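Local coordinates for kinetochore protein Mis16 (Schizosaccharomyces japonicus, PDB 4XYH) that recognises histone H4 and, independently, the CENP-A-specific chaperone Scm3, as a WD-repeat histone-binding protein of the kinetochore, at residues Val56-Gly61 / Trp390-Lys395; Ile193-Leu198 / Asp211-Ser216; Ala298-Asp303 / Asp326-Val331. All blocks are in the same frame, centred on the assembly; numbering follows the deposited sequence.

Contact 1: Val56-Gly61 / Trp390-Lys395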
loop_
_atom_site.group_PDB
_atom_site.type_symbol
_atom_site.label_atom_id
_atom_site.label_comp_id
_atom_site.label_asym_id
_atom_site.label_seq_id
_atom_site.Cartn_x
_atom_site.Cartn_y
_atom_site.Cartn_z
ATOM N N VAL A 56 -1.911 -3.260 -5.247
ATOM C CA VAL A 56 -1.533 -4.663 -5.186
ATOM C C VAL A 56 -1.548 -5.112 -3.733
ATOM O O VAL A 56 -1.178 -4.361 -2.840
ATOM C CB VAL A 56 -0.124 -4.932 -5.813
ATOM C CG1 VAL A 56 0.985 -4.240 -5.021
ATOM C CG2 VAL A 56 0.165 -6.428 -5.883
ATOM N N GLU A 57 -2.001 -6.338 -3.508
ATOM C CA GLU A 57 -2.043 -6.927 -2.178
ATOM C C GLU A 57 -1.967 -8.436 -2.334
ATOM O O GLU A 57 -2.652 -9.005 -3.191
ATOM C CB GLU A 57 -3.314 -6.519 -1.422
ATOM C CG GLU A 57 -3.201 -6.690 0.092
ATOM C CD GLU A 57 -4.502 -6.399 0.838
ATOM O OE1 GLU A 57 -5.563 -6.386 0.191
ATOM O OE2 GLU A 57 -4.472 -6.195 2.080
ATOM N N TRP A 58 -1.112 -9.074 -1.530
ATOM C CA TRP A 58 -1.041 -10.539 -1.470
ATOM C C TRP A 58 -2.200 -11.098 -0.664
ATOM O O TRP A 58 -2.478 -10.610 0.432
ATOM C CB TRP A 58 0.258 -11.023 -0.817
ATOM C CG TRP A 58 1.489 -10.760 -1.576
ATOM C CD1 TRP A 58 2.314 -9.687 -1.444
ATOM C CD2 TRP A 58 2.061 -11.589 -2.583
ATOM N NE1 TRP A 58 3.374 -9.795 -2.311
ATOM C CE2 TRP A 58 3.237 -10.953 -3.028
ATOM C CE3 TRP A 58 1.694 -12.809 -3.156
ATOM C CZ2 TRP A 58 4.052 -11.495 -4.015
ATOM C CZ3 TRP A 58 2.500 -13.344 -4.137
ATOM C CH2 TRP A 58 3.669 -12.688 -4.557
ATOM N N PHE A 59 -2.858 -12.128 -1.187
ATOM C CA PHE A 59 -3.812 -12.880 -0.390
ATOM C C PHE A 59 -3.078 -13.858 0.538
ATOM O O PHE A 59 -2.043 -14.432 0.166
ATOM C CB PHE A 59 -4.778 -13.662 -1.278
ATOM C CG PHE A 59 -5.859 -12.833 -1.913
ATOM C CD1 PHE A 59 -7.006 -12.519 -1.212
ATOM C CD2 PHE A 59 -5.736 -12.395 -3.233
ATOM C CE1 PHE A 59 -8.027 -11.776 -1.807
ATOM C CE2 PHE A 59 -6.749 -11.655 -3.836
ATOM C CZ PHE A 59 -7.902 -11.345 -3.118
ATOM N N PRO A 60 -3.609 -14.056 1.751
ATOM C CA PRO A 60 -3.051 -15.095 2.630
ATOM C C PRO A 60 -3.292 -16.489 2.054
ATOM O O PRO A 60 -4.342 -16.720 1.431
ATOM C CB PRO A 60 -3.830 -14.913 3.947
ATOM C CG PRO A 60 -4.489 -13.601 3.842
ATOM C CD PRO A 60 -4.731 -13.351 2.382
ATOM N N GLY A 61 -2.345 -17.402 2.243
ATOM C CA GLY A 61 -2.562 -18.791 1.862
ATOM C C GLY A 61 -1.862 -19.232 0.592
ATOM O O GLY A 61 -1.391 -18.403 -0.175
ATOM N N TRP A 390 4.149 -6.741 1.002
ATOM C CA TRP A 390 4.855 -7.907 1.537
ATOM C C TRP A 390 4.013 -9.162 1.395
ATOM O O TRP A 390 2.850 -9.160 1.754
ATOM C CB TRP A 390 5.180 -7.732 3.002
ATOM C CG TRP A 390 6.309 -6.847 3.298
ATOM C CD1 TRP A 390 6.248 -5.518 3.632
ATOM C CD2 TRP A 390 7.686 -7.213 3.348
ATOM N NE1 TRP A 390 7.510 -5.035 3.872
ATOM C CE2 TRP A 390 8.414 -6.051 3.695
ATOM C CE3 TRP A 390 8.378 -8.409 3.129
ATOM C CZ2 TRP A 390 9.799 -6.047 3.828
ATOM C CZ3 TRP A 390 9.760 -8.404 3.256
ATOM C CH2 TRP A 390 10.455 -7.227 3.605
ATOM N N ASN A 391 4.606 -10.231 0.884
ATOM C CA ASN A 391 3.977 -11.550 0.879
ATOM C C ASN A 391 3.975 -12.111 2.309
ATOM O O ASN A 391 5.032 -12.256 2.907
ATOM C CB ASN A 391 4.735 -12.461 -0.099
ATOM C CG ASN A 391 4.128 -13.840 -0.236
ATOM O OD1 ASN A 391 3.618 -14.403 0.721
ATOM N ND2 ASN A 391 4.197 -14.400 -1.443
ATOM N N PRO A 392 2.791 -12.396 2.875
ATOM C CA PRO A 392 2.716 -12.889 4.262
ATOM C C PRO A 392 2.971 -14.397 4.384
ATOM O O PRO A 392 3.108 -14.918 5.491
ATOM C CB PRO A 392 1.271 -12.567 4.662
ATOM C CG PRO A 392 0.510 -12.777 3.363
ATOM C CD PRO A 392 1.448 -12.244 2.276
ATOM N N ASN A 393 3.027 -15.075 3.242
ATOM C CA ASN A 393 3.149 -16.521 3.174
ATOM C C ASN A 393 4.590 -17.013 3.123
ATOM O O ASN A 393 4.899 -18.083 3.633
ATOM C CB ASN A 393 2.411 -17.041 1.938
ATOM C CG ASN A 393 0.974 -16.552 1.867
ATOM O OD1 ASN A 393 0.228 -16.626 2.849
ATOM N ND2 ASN A 393 0.576 -16.050 0.696
ATOM N N ASN A 394 5.451 -16.252 2.454
ATOM C CA ASN A 394 6.859 -16.601 2.291
ATOM C C ASN A 394 7.752 -15.520 2.878
ATOM O O ASN A 394 7.432 -14.338 2.819
ATOM C CB ASN A 394 7.225 -16.781 0.819
ATOM C CG ASN A 394 6.441 -17.875 0.149
ATOM O OD1 ASN A 394 5.336 -18.215 0.569
ATOM N ND2 ASN A 394 7.006 -18.437 -0.906
ATOM N N LYS A 395 8.888 -15.922 3.415
ATOM C CA LYS A 395 9.875 -14.967 3.887
ATOM C C LYS A 395 10.422 -14.159 2.706
ATOM O O LYS A 395 10.696 -14.718 1.648
ATOM C CB LYS A 395 11.020 -15.691 4.610
ATOM C CG LYS A 395 10.614 -16.391 5.907
ATOM C CD LYS A 395 10.325 -15.376 7.001
ATOM C CE LYS A 395 11.508 -14.423 7.173
ATOM N NZ LYS A 395 11.381 -13.557 8.373
#

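Contact 2: Ile193-Leu198 / Asp211-Ser216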
loop_
_atom_site.group_PDB
_atom_site.type_symbol
_atom_site.label_atom_id
_atom_site.label_comp_id
_atom_site.label_asym_id
_atom_site.label_seq_id
_atom_site.Cartn_x
_atom_site.Cartn_y
_atom_site.Cartn_z
ATOM N N ILE A 193 -9.850 -5.492 14.454
ATOM C CA ILE A 193 -10.510 -6.018 15.646
ATOM C C ILE A 193 -12.026 -6.140 15.448
ATOM O O ILE A 193 -12.635 -7.153 15.789
ATOM C CB ILE A 193 -10.225 -5.123 16.861
ATOM C CG1 ILE A 193 -8.716 -5.036 17.100
ATOM C CG2 ILE A 193 -10.970 -5.625 18.086
ATOM C CD1 ILE A 193 -8.019 -6.391 17.114
ATOM N N GLN A 194 -12.623 -5.101 14.879
ATOM C CA GLN A 194 -14.060 -5.051 14.679
ATOM C C GLN A 194 -14.399 -5.389 13.221
ATOM O O GLN A 194 -14.376 -4.517 12.336
ATOM C CB GLN A 194 -14.587 -3.669 15.079
ATOM C CG GLN A 194 -16.096 -3.585 15.209
ATOM C CD GLN A 194 -16.556 -2.280 15.857
ATOM O OE1 GLN A 194 -15.765 -1.569 16.501
ATOM N NE2 GLN A 194 -17.840 -1.956 15.684
ATOM N N GLU A 195 -14.690 -6.667 12.982
ATOM C CA GLU A 195 -14.989 -7.173 11.650
ATOM C C GLU A 195 -16.090 -6.386 10.956
ATOM O O GLU A 195 -17.148 -6.140 11.533
ATOM C CB GLU A 195 -15.386 -8.643 11.711
ATOM C CG GLU A 195 -15.720 -9.214 10.358
ATOM C CD GLU A 195 -15.942 -10.717 10.395
ATOM O OE1 GLU A 195 -15.362 -11.391 11.276
ATOM O OE2 GLU A 195 -16.699 -11.220 9.537
ATOM N N GLY A 196 -15.820 -5.966 9.719
ATOM C CA GLY A 196 -16.816 -5.259 8.939
ATOM C C GLY A 196 -16.690 -3.751 8.982
ATOM O O GLY A 196 -17.346 -3.049 8.216
ATOM N N THR A 197 -15.856 -3.241 9.874
ATOM C CA THR A 197 -15.632 -1.797 9.938
ATOM C C THR A 197 -14.401 -1.406 9.102
ATOM O O THR A 197 -13.400 -2.116 9.117
ATOM C CB THR A 197 -15.462 -1.326 11.396
ATOM O OG1 THR A 197 -16.734 -1.379 12.051
ATOM C CG2 THR A 197 -14.909 0.109 11.461
ATOM N N LEU A 198 -14.493 -0.311 8.348
ATOM C CA LEU A 198 -13.369 0.167 7.541
ATOM C C LEU A 198 -13.387 1.687 7.453
ATOM O O LEU A 198 -14.366 2.332 7.845
ATOM C CB LEU A 198 -13.404 -0.420 6.127
ATOM C CG LEU A 198 -14.578 0.013 5.240
ATOM C CD1 LEU A 198 -14.196 -0.030 3.778
ATOM C CD2 LEU A 198 -15.776 -0.899 5.490
ATOM N N ASP A 211 -19.477 0.722 8.244
ATOM C CA ASP A 211 -19.723 -0.552 8.914
ATOM C C ASP A 211 -20.639 -1.412 8.045
ATOM O O ASP A 211 -21.766 -1.030 7.764
ATOM C CB ASP A 211 -20.320 -0.308 10.298
ATOM C CG ASP A 211 -20.529 -1.588 11.088
ATOM O OD1 ASP A 211 -19.998 -2.654 10.699
ATOM O OD2 ASP A 211 -21.231 -1.519 12.121
ATOM N N ILE A 212 -20.141 -2.560 7.598
ATOM C CA ILE A 212 -20.916 -3.402 6.689
ATOM C C ILE A 212 -21.274 -4.743 7.314
ATOM O O ILE A 212 -21.901 -5.575 6.659
ATOM C CB ILE A 212 -20.163 -3.666 5.354
ATOM C CG1 ILE A 212 -18.835 -4.369 5.641
ATOM C CG2 ILE A 212 -19.977 -2.373 4.591
ATOM C CD1 ILE A 212 -18.307 -5.162 4.485
ATOM N N LYS A 213 -20.856 -4.949 8.563
ATOM C CA LYS A 213 -21.253 -6.126 9.346
ATOM C C LYS A 213 -22.765 -6.371 9.289
ATOM O O LYS A 213 -23.557 -5.485 9.611
ATOM C CB LYS A 213 -20.818 -5.971 10.807
ATOM C CG LYS A 213 -21.099 -7.200 11.672
ATOM C CD LYS A 213 -20.230 -7.208 12.941
ATOM C CE LYS A 213 -20.109 -8.612 13.564
ATOM N NZ LYS A 213 -19.489 -9.627 12.646
ATOM N N GLY A 214 -23.162 -7.563 8.854
ATOM C CA GLY A 214 -24.570 -7.921 8.850
ATOM C C GLY A 214 -25.387 -7.469 7.648
ATOM O O GLY A 214 -26.529 -7.899 7.484
ATOM N N LYS A 215 -24.831 -6.607 6.804
ATOM C CA LYS A 215 -25.556 -6.187 5.607
ATOM C C LYS A 215 -25.516 -7.295 4.549
ATOM O O LYS A 215 -24.443 -7.703 4.131
ATOM C CB LYS A 215 -24.978 -4.881 5.047
ATOM C CG LYS A 215 -24.874 -3.752 6.081
ATOM C CD LYS A 215 -25.149 -2.386 5.465
ATOM C CE LYS A 215 -24.707 -1.252 6.372
ATOM N NZ LYS A 215 -25.235 -1.388 7.752
ATOM N N SER A 216 -26.683 -7.790 4.135
ATOM C CA SER A 216 -26.750 -8.905 3.183
ATOM C C SER A 216 -26.312 -8.459 1.804
ATOM O O SER A 216 -26.817 -7.458 1.274
ATOM C CB SER A 216 -28.163 -9.491 3.091
ATOM O OG SER A 216 -28.618 -9.950 4.349
HETATM O O HOH W 1 -18.210 -3.657 12.182
#

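Contact 3: Ala298-Asp303 / Asp326-Val331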
loop_
_atom_site.group_PDB
_atom_site.type_symbol
_atom_site.label_atom_id
_atom_site.label_comp_id
_atom_site.label_asym_id
_atom_site.label_seq_id
_atom_site.Cartn_x
_atom_site.Cartn_y
_atom_site.Cartn_z
ATOM N N ALA A 298 5.550 4.720 10.997
ATOM C CA ALA A 298 6.393 5.416 10.034
ATOM C C ALA A 298 5.559 6.300 9.128
ATOM O O ALA A 298 4.409 5.970 8.816
ATOM C CB ALA A 298 7.187 4.418 9.204
ATOM N N THR A 299 6.144 7.416 8.699
ATOM C CA THR A 299 5.524 8.278 7.703
ATOM C C THR A 299 6.455 8.457 6.508
ATOM O O THR A 299 7.675 8.590 6.667
ATOM C CB THR A 299 5.167 9.681 8.275
ATOM O OG1 THR A 299 6.331 10.273 8.874
ATOM C CG2 THR A 299 4.069 9.575 9.316
ATOM N N ALA A 300 5.869 8.450 5.315
ATOM C CA ALA A 300 6.599 8.706 4.078
ATOM C C ALA A 300 6.195 10.079 3.566
ATOM O O ALA A 300 5.008 10.379 3.457
ATOM C CB ALA A 300 6.299 7.633 3.038
ATOM N N SER A 301 7.176 10.911 3.246
ATOM C CA SER A 301 6.887 12.288 2.895
ATOM C C SER A 301 7.401 12.661 1.527
ATOM O O SER A 301 8.337 12.042 1.015
ATOM C CB SER A 301 7.493 13.241 3.924
ATOM O OG SER A 301 7.289 14.592 3.533
ATOM N N ALA A 302 6.806 13.715 0.966
ATOM C CA ALA A 302 7.299 14.336 -0.256
ATOM C C ALA A 302 8.687 14.979 -0.077
ATOM O O ALA A 302 9.333 15.349 -1.058
ATOM C CB ALA A 302 6.291 15.383 -0.755
ATOM N N ASP A 303 9.146 15.120 1.165
ATOM C CA ASP A 303 10.469 15.693 1.424
ATOM C C ASP A 303 11.591 14.670 1.244
ATOM O O ASP A 303 12.685 14.867 1.749
ATOM C CB ASP A 303 10.534 16.304 2.835
ATOM C CG ASP A 303 10.491 15.258 3.958
ATOM O OD1 ASP A 303 10.547 14.033 3.691
ATOM O OD2 ASP A 303 10.413 15.674 5.137
ATOM N N ASP A 326 13.623 11.431 -4.215
ATOM C CA ASP A 326 12.390 12.103 -4.611
ATOM C C ASP A 326 11.310 11.762 -3.578
ATOM O O ASP A 326 11.605 11.097 -2.571
ATOM C CB ASP A 326 11.982 11.660 -6.010
ATOM C CG ASP A 326 11.346 12.770 -6.825
ATOM O OD1 ASP A 326 10.708 13.675 -6.245
ATOM O OD2 ASP A 326 11.481 12.725 -8.063
ATOM N N GLU A 327 10.079 12.214 -3.817
ATOM C CA GLU A 327 8.959 11.906 -2.935
ATOM C C GLU A 327 8.901 10.435 -2.568
ATOM O O GLU A 327 8.994 9.553 -3.437
ATOM C CB GLU A 327 7.628 12.285 -3.579
ATOM C CG GLU A 327 7.439 13.756 -3.814
ATOM C CD GLU A 327 5.980 14.125 -4.047
ATOM O OE1 GLU A 327 5.088 13.584 -3.334
ATOM O OE2 GLU A 327 5.736 14.966 -4.943
ATOM N N VAL A 328 8.744 10.175 -1.277
ATOM C CA VAL A 328 8.467 8.823 -0.828
ATOM C C VAL A 328 6.960 8.660 -0.724
ATOM O O VAL A 328 6.260 9.530 -0.185
ATOM C CB VAL A 328 9.141 8.518 0.507
ATOM C CG1 VAL A 328 9.009 7.014 0.837
ATOM C CG2 VAL A 328 10.607 8.930 0.442
ATOM N N TYR A 329 6.470 7.545 -1.255
ATOM C CA TYR A 329 5.040 7.292 -1.355
ATOM C C TYR A 329 4.580 6.156 -0.429
ATOM O O TYR A 329 3.803 6.366 0.486
ATOM C CB TYR A 329 4.683 6.978 -2.809
ATOM C CG TYR A 329 3.198 6.917 -3.098
ATOM C CD1 TYR A 329 2.389 8.036 -2.914
ATOM C CD2 TYR A 329 2.602 5.745 -3.590
ATOM C CE1 TYR A 329 1.019 7.986 -3.189
ATOM C CE2 TYR A 329 1.225 5.685 -3.875
ATOM C CZ TYR A 329 0.438 6.809 -3.673
ATOM O OH TYR A 329 -0.926 6.776 -3.941
ATOM N N ASN A 330 5.066 4.951 -0.669
ATOM C CA ASN A 330 4.606 3.799 0.081
ATOM C C ASN A 330 5.529 3.509 1.261
ATOM O O ASN A 330 6.731 3.749 1.197
ATOM C CB ASN A 330 4.507 2.563 -0.833
ATOM C CG ASN A 330 3.580 2.783 -2.028
ATOM O OD1 ASN A 330 3.960 2.561 -3.189
ATOM N ND2 ASN A 330 2.354 3.220 -1.747
ATOM N N VAL A 331 4.957 2.984 2.334
ATOM C CA VAL A 331 5.744 2.524 3.456
ATOM C C VAL A 331 5.033 1.299 4.023
ATOM O O VAL A 331 3.844 1.349 4.284
ATOM C CB VAL A 331 5.934 3.641 4.521
ATOM C CG1 VAL A 331 4.587 4.255 4.963
ATOM C CG2 VAL A 331 6.718 3.127 5.692
#

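Contact 1: Val56-Gly61 / Trp390-Lys395
The indole of W58 lies against the backbone and side chain of N391. CB of N391 sits over the five-membered ring, 3.6 Å from its centroid and almost on the ring normal, a CH-pi contact. Further out over the same indole, N391 ND2 comes within 3.4 Å of W58 CZ3, the amide plane turned 34° from the ring. P392 CD closes on W58 CB at 3.5 Å. Two residues on from N391, the side chain of N393 grips the other backbone twice: ND2 donates to F59 O (3.1 Å) in the carbonyl plane, and OD1 accepts from G61 N (2.8 Å), that donor lifted out of the carbonyl plane. The contact joins neighbouring blades at the seam where the WD-repeat beta-propeller closes: strand 56-58 edges one sheet, while the next pairs N-terminal strand 41-48 with C-terminal strands including 385-390. With an alanine in place of W58, CB and ND2 of N391 would probably lose the ring they rest on and a gap would open beside P392. N391 CG is anti to the backbone N (chi1 -177°); OD1 accepts N393 N (2.7 Å) nearly in line with its C=O, an Asx turn, and N394 N from above the plane, an Asx motif. Q73 bonds N391, N393 and N394.

Contact 2: Ile193-Leu198 / Asp211-Ser216
T197 and D211 form an antiparallel non-hydrogen-bonded pair, and their side chains leave the same face of the sheet at a slant to each other. T197 OG1 and D211 OD1 stay 3.8 Å apart, too far for a direct bond, and a water joins them: it accepts from T197 OG1 and donates to D211 OD1 and to E195 O, the last at 2.8 Å. D211 CG stands anti to its own backbone N (chi1 -177°), a setting from which OD1 also accepts K213 N at 3.3 Å, from above the carboxylate plane, in an Asx turn. Here, at the open end of the hairpin of strands 197-201 and 207-211 in a four-stranded propeller blade, two type II turns lie next to each other. G196 O takes a straight bond from I212 N (2.9 Å) and touches I212 CG1 at 3.3 Å. A side chain on G196 would run into K213 N. K213 lays its chain alongside the E195 backbone, CD 3.6 Å from E195 O, then bends at its last torsion; NZ ends 4.5 Å from E195 OE2, too far for a salt bridge, though the attraction may still favour the pairing. I212 packs on W190 of its own blade and on I146 of the neighbouring sheet.

Contact 3: Ala298-Asp303 / Asp326-Val331
V328 N to S301 O, 3.0 Å with the donor well out of the carbonyl plane, is the only hydrogen bond between the two segments, although strands 298-301 and 328-331 run nearly antiparallel, at 154° with axes 5.2 Å apart. Elsewhere along the pair, small side chains fill the interval. A300 points its CB at the other strand, where it meets V328 CG1 at 3.5 Å and, more loosely, V331 CG1. V328 CG1 stands anti to the backbone N (chi1 -171°), bringing that methyl to A300 while CG2 lies by S301 O. At the far end A298 CB touches V331 CG2 at 3.8 Å. These strands belong to successive WD blades of the propeller: 296-301 is the second strand of its sheet, and 328-333 is the edge of the next, paired with 340-345, where Y329 and N330 together face S344 in a classic beta bulge. V306, L308 and L341 pack round the same apolar seam. Where strand 296-301 ends, E327 reaches across A302 with its chain extended beyond CG, OE1 3.4 Å from A302 CB, and N285 bonds both this OE1 and V328 O. S301 OG bonds P283 O and accepts from D303 N (3.1 Å), closing an ST turn. D303, H280, T299 and W309 form the Asp-His-Ser/Thr-Trp hydrogen-bonded tetrad of WD40 repeats, with threonine in the Ser/Thr place.

Contacts 1 and 3 both join neighbouring blades, whereas contact 2 stays within one blade, at the open end of a hairpin. Contact 3 is largely buried and rests mainly on alanine and valine methyls. Contact 1 is partly buried, with an aromatic face on its inner side and amide-to-backbone bonds where it nears solvent. Contact 2 lies furthest out, its centre about 21 Å from the centre of the chain, and uses turns, a water and loosely paired charges. None touches another: contacts 1 and 3 approach to about 7 Å between nearest atoms, on opposite sides of the chain's centre. Contact 1 brings together segments 329 residues apart, and the other two fall between them in sequence.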